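Local coordinates for Rv3651-like N-terminal domain-containing protein (Mycobacterium tuberculosis, PDB 4Q6U) that is of unknown function but, with one GAF-like and two PAS-like domains in a row, probably serves as a sensor protein, at residues P103-L115 against A120-K132. Sequence-based numbering, arbitrary orientation.
Sequences PDRPIPGPLKWDL and ATDTPESLTNSGK
Thr123 OG1 is gripped from two directions: it gives its proton to Pro110 O, 2.9 Å away and in the carbonyl plane, and accepts from Ser126 N at 3.0 Å. The bond from Ser126 N is half of a capping box; the one to Pro110 O ties the cap of helix 124-129 to strand 109-114, an example of a helix cap that also serves a tertiary contact, within a PAS-like middle domain whose opening hairpin leads, after two residues, into a helix. The box closes when Thr123 N donates almost straight (178°) to Ser126 OG, and that hydroxyl in turn reaches the anti side of Asp122 OD2; the other carboxylate oxygen, OD1, makes a salt bridge with Arg142. With OG1 between backbone N and carbonyl carbon (chi1 56°), Thr123 can meet strand and helix at once, while its CG2 lies 3.9 Å from Pro110 CG.

About one turn past Ser126, Asn129 ND2 donates a hydrogen bond to Ile107 O at 2.8 Å. Between these two ties Gly109 brings its CA to 3.8 Å from Glu125 CB, the bare backbone letting helix and strand axes approach to 6.0 Å at 104°.

Farther along, Lys112 and Thr121 form an antiparallel hydrogen-bonded pair, their side chains side by side; the extended lysine continues to a salt bridge with Asp85. On the opposite face, in the adjoining non-hydrogen-bonded pair, Trp113 NE1 hydrogen-bonds to Asp147, and Trp113 CD1 rests 3.4 Å from Ala120 CB.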
loop_
_atom_site.group_PDB
_atom_site.type_symbol
_atom_site.label_atom_id
_atom_site.label_comp_id
_atom_site.label_asym_id
_atom_site.label_seq_id
_atom_site.Cartn_x
_atom_site.Cartn_y
_atom_site.Cartn_z
ATOM N N PRO B 103 20.638 -12.026 29.491
ATOM C CA PRO B 103 19.370 -12.631 29.078
ATOM C C PRO B 103 19.572 -13.617 27.939
ATOM O O PRO B 103 20.643 -13.620 27.328
ATOM C CB PRO B 103 18.552 -11.430 28.607
ATOM C CG PRO B 103 19.588 -10.486 28.090
ATOM C CD PRO B 103 20.740 -10.625 29.045
ATOM N N ASP B 104 18.562 -14.434 27.656
ATOM C CA ASP B 104 18.606 -15.305 26.488
ATOM C C ASP B 104 18.940 -14.469 25.256
ATOM O O ASP B 104 18.467 -13.342 25.111
ATOM C CB ASP B 104 17.277 -16.046 26.306
ATOM C CG ASP B 104 16.989 -17.020 27.441
ATOM O OD1 ASP B 104 17.951 -17.499 28.081
ATOM O OD2 ASP B 104 15.800 -17.315 27.684
ATOM N N ARG B 105 19.788 -15.006 24.390
ATOM C CA ARG B 105 20.253 -14.256 23.237
ATOM C C ARG B 105 19.425 -14.595 22.006
ATOM O O ARG B 105 19.357 -15.759 21.605
ATOM C CB ARG B 105 21.739 -14.537 22.972
ATOM C CG ARG B 105 22.337 -13.669 21.880
ATOM C CD ARG B 105 23.834 -13.860 21.756
ATOM N NE ARG B 105 24.192 -15.246 21.464
ATOM C CZ ARG B 105 24.211 -15.771 20.246
ATOM N NH1 ARG B 105 23.883 -15.029 19.192
ATOM N NH2 ARG B 105 24.552 -17.043 20.084
ATOM N N PRO B 106 18.786 -13.578 21.404
ATOM C CA PRO B 106 18.046 -13.824 20.161
ATOM C C PRO B 106 19.012 -14.267 19.078
ATOM O O PRO B 106 20.044 -13.618 18.906
ATOM C CB PRO B 106 17.428 -12.461 19.824
ATOM C CG PRO B 106 17.534 -11.642 21.081
ATOM C CD PRO B 106 18.757 -12.159 21.796
ATOM N N ILE B 107 18.710 -15.353 18.376
ATOM C CA ILE B 107 19.653 -15.854 17.382
ATOM C C ILE B 107 19.507 -15.107 16.063
ATOM O O ILE B 107 18.465 -15.189 15.401
ATOM C CB ILE B 107 19.487 -17.360 17.120
ATOM C CG1 ILE B 107 19.361 -18.138 18.431
ATOM C CG2 ILE B 107 20.676 -17.881 16.313
ATOM C CD1 ILE B 107 20.536 -17.968 19.368
ATOM N N PRO B 108 20.555 -14.365 15.675
ATOM C CA PRO B 108 20.557 -13.664 14.391
ATOM C C PRO B 108 20.872 -14.634 13.262
ATOM O O PRO B 108 21.585 -15.606 13.489
ATOM C CB PRO B 108 21.667 -12.608 14.561
ATOM C CG PRO B 108 22.244 -12.827 15.950
ATOM C CD PRO B 108 21.838 -14.199 16.371
ATOM N N GLY B 109 20.339 -14.375 12.069
ATOM C CA GLY B 109 20.517 -15.267 10.945
ATOM C C GLY B 109 21.090 -14.530 9.753
ATOM O O GLY B 109 20.390 -13.753 9.102
ATOM N N PRO B 110 22.379 -14.757 9.474
ATOM C CA PRO B 110 23.062 -14.136 8.342
ATOM C C PRO B 110 22.662 -14.815 7.042
ATOM O O PRO B 110 22.443 -16.027 7.014
ATOM C CB PRO B 110 24.540 -14.363 8.659
ATOM C CG PRO B 110 24.544 -15.633 9.416
ATOM C CD PRO B 110 23.255 -15.701 10.192
ATOM N N LEU B 111 22.523 -14.022 5.990
ATOM C CA LEU B 111 22.290 -14.545 4.649
ATOM C C LEU B 111 22.839 -13.549 3.634
ATOM O O LEU B 111 23.178 -12.408 3.983
ATOM C CB LEU B 111 20.795 -14.789 4.402
ATOM C CG LEU B 111 19.895 -13.544 4.428
ATOM C CD1 LEU B 111 18.897 -13.588 3.283
ATOM C CD2 LEU B 111 19.147 -13.415 5.739
ATOM N N LYS B 112 22.901 -13.960 2.376
ATOM C CA LYS B 112 23.309 -13.041 1.334
ATOM C C LYS B 112 22.596 -13.362 0.037
ATOM O O LYS B 112 22.209 -14.511 -0.216
ATOM C CB LYS B 112 24.826 -13.078 1.111
ATOM C CG LYS B 112 25.348 -14.398 0.592
ATOM C CD LYS B 112 26.862 -14.351 0.376
ATOM C CE LYS B 112 27.396 -15.674 -0.162
ATOM N NZ LYS B 112 28.884 -15.623 -0.277
ATOM N N TRP B 113 22.404 -12.320 -0.760
ATOM C CA TRP B 113 21.905 -12.451 -2.117
ATOM C C TRP B 113 23.023 -12.003 -3.043
ATOM O O TRP B 113 23.473 -10.855 -2.954
ATOM C CB TRP B 113 20.647 -11.604 -2.344
ATOM C CG TRP B 113 19.402 -12.166 -1.741
ATOM C CD1 TRP B 113 19.311 -13.177 -0.826
ATOM C CD2 TRP B 113 18.059 -11.761 -2.026
ATOM N NE1 TRP B 113 17.986 -13.416 -0.518
ATOM C CE2 TRP B 113 17.203 -12.561 -1.244
ATOM C CE3 TRP B 113 17.496 -10.793 -2.871
ATOM C CZ2 TRP B 113 15.807 -12.421 -1.275
ATOM C CZ3 TRP B 113 16.115 -10.658 -2.903
ATOM C CH2 TRP B 113 15.286 -11.467 -2.108
ATOM N N ASP B 114 23.508 -12.908 -3.894
ATOM C CA ASP B 114 24.431 -12.502 -4.951
ATOM C C ASP B 114 23.589 -12.003 -6.122
ATOM O O ASP B 114 22.965 -12.797 -6.823
ATOM C CB ASP B 114 25.348 -13.657 -5.377
ATOM C CG ASP B 114 26.464 -13.211 -6.328
ATOM O OD1 ASP B 114 26.211 -12.349 -7.199
ATOM O OD2 ASP B 114 27.602 -13.725 -6.205
ATOM N N LEU B 115 23.556 -10.686 -6.315
ATOM C CA LEU B 115 22.708 -10.084 -7.348
ATOM C C LEU B 115 23.268 -10.316 -8.747
ATOM O O LEU B 115 22.535 -10.310 -9.725
ATOM C CB LEU B 115 22.547 -8.585 -7.102
ATOM C CG LEU B 115 22.030 -8.254 -5.706
ATOM C CD1 LEU B 115 21.928 -6.749 -5.504
ATOM C CD2 LEU B 115 20.694 -8.944 -5.482
ATOM N N ALA B 120 20.744 -16.838 -3.881
ATOM C CA ALA B 120 20.802 -16.590 -2.448
ATOM C C ALA B 120 21.504 -17.726 -1.706
ATOM O O ALA B 120 21.421 -18.890 -2.093
ATOM C CB ALA B 120 19.399 -16.392 -1.885
ATOM N N THR B 121 22.188 -17.366 -0.627
ATOM C CA THR B 121 22.789 -18.331 0.266
ATOM C C THR B 121 22.250 -18.005 1.655
ATOM O O THR B 121 22.463 -16.895 2.160
ATOM C CB THR B 121 24.318 -18.241 0.230
ATOM O OG1 THR B 121 24.746 -18.202 -1.136
ATOM C CG2 THR B 121 24.971 -19.440 0.950
ATOM N N ASP B 122 21.511 -18.938 2.250
ATOM C CA ASP B 122 20.997 -18.721 3.609
ATOM C C ASP B 122 21.783 -19.547 4.598
ATOM O O ASP B 122 22.778 -20.174 4.229
ATOM C CB ASP B 122 19.520 -19.079 3.714
ATOM C CG ASP B 122 18.623 -17.989 3.179
ATOM O OD1 ASP B 122 18.652 -17.773 1.954
ATOM O OD2 ASP B 122 17.904 -17.352 3.981
ATOM N N THR B 123 21.318 -19.544 5.846
ATOM C CA THR B 123 21.889 -20.360 6.923
ATOM C C THR B 123 20.747 -21.078 7.644
ATOM O O THR B 123 19.588 -20.685 7.493
ATOM C CB THR B 123 22.687 -19.500 7.931
ATOM O OG1 THR B 123 21.849 -18.458 8.442
ATOM C CG2 THR B 123 23.904 -18.876 7.266
ATOM N N PRO B 124 21.052 -22.145 8.401
ATOM C CA PRO B 124 20.035 -22.737 9.281
ATOM C C PRO B 124 19.357 -21.688 10.164
ATOM O O PRO B 124 18.137 -21.710 10.354
ATOM C CB PRO B 124 20.848 -23.724 10.129
ATOM C CG PRO B 124 21.940 -24.163 9.201
ATOM C CD PRO B 124 22.288 -22.953 8.368
ATOM N N GLU B 125 20.155 -20.764 10.686
ATOM C CA GLU B 125 19.643 -19.694 11.529
ATOM C C GLU B 125 18.687 -18.771 10.760
ATOM O O GLU B 125 17.588 -18.464 11.241
ATOM C CB GLU B 125 20.807 -18.898 12.127
ATOM C CG GLU B 125 21.633 -19.661 13.180
ATOM C CD GLU B 125 22.597 -20.676 12.578
ATOM O OE1 GLU B 125 22.862 -20.620 11.354
ATOM O OE2 GLU B 125 23.091 -21.535 13.340
ATOM N N SER B 126 19.082 -18.332 9.567
ATOM C CA SER B 126 18.232 -17.399 8.818
ATOM C C SER B 126 16.936 -18.081 8.365
ATOM O O SER B 126 15.866 -17.458 8.310
ATOM C CB SER B 126 18.986 -16.817 7.619
ATOM O OG SER B 126 19.010 -17.704 6.501
ATOM N N LEU B 127 17.033 -19.373 8.080
ATOM C CA LEU B 127 15.881 -20.161 7.664
ATOM C C LEU B 127 14.928 -20.407 8.826
ATOM O O LEU B 127 13.712 -20.269 8.682
ATOM C CB LEU B 127 16.341 -21.494 7.063
ATOM C CG LEU B 127 16.965 -21.376 5.675
ATOM C CD1 LEU B 127 17.518 -22.719 5.246
ATOM C CD2 LEU B 127 15.953 -20.869 4.663
ATOM N N THR B 128 15.486 -20.756 9.981
ATOM C CA THR B 128 14.683 -20.966 11.181
ATOM C C THR B 128 13.948 -19.694 11.588
ATOM O O THR B 128 12.746 -19.730 11.861
ATOM C CB THR B 128 15.540 -21.442 12.357
ATOM O OG1 THR B 128 16.018 -22.758 12.076
ATOM C CG2 THR B 128 14.719 -21.468 13.642
ATOM N N ASN B 129 14.677 -18.579 11.627
ATOM C CA ASN B 129 14.086 -17.284 11.945
ATOM C C ASN B 129 12.902 -16.971 11.026
ATOM O O ASN B 129 11.870 -16.475 11.478
ATOM C CB ASN B 129 15.144 -16.176 11.862
ATOM C CG ASN B 129 16.153 -16.244 13.013
ATOM O OD1 ASN B 129 15.938 -16.954 13.989
ATOM N ND2 ASN B 129 17.245 -15.497 12.902
ATOM N N SER B 130 13.040 -17.290 9.745
ATOM C CA SER B 130 11.971 -16.986 8.802
ATOM C C SER B 130 10.905 -18.086 8.824
ATOM O O SER B 130 9.998 -18.098 8.004
ATOM C CB SER B 130 12.532 -16.778 7.389
ATOM O OG SER B 130 13.102 -17.959 6.873
ATOM N N GLY B 131 11.014 -18.995 9.785
ATOM C CA GLY B 131 9.959 -19.950 10.060
ATOM C C GLY B 131 9.950 -21.191 9.194
ATOM O O GLY B 131 8.974 -21.943 9.192
ATOM N N LYS B 132 11.033 -21.421 8.462
ATOM C CA LYS B 132 11.114 -22.604 7.613
ATOM C C LYS B 132 11.745 -23.778 8.368
ATOM O O LYS B 132 12.392 -23.592 9.403
ATOM C CB LYS B 132 11.889 -22.272 6.342
ATOM C CG LYS B 132 11.290 -21.075 5.617
ATOM C CD LYS B 132 11.927 -20.842 4.271
ATOM C CE LYS B 132 10.902 -20.309 3.268
ATOM N NZ LYS B 132 11.031 -18.850 3.068
#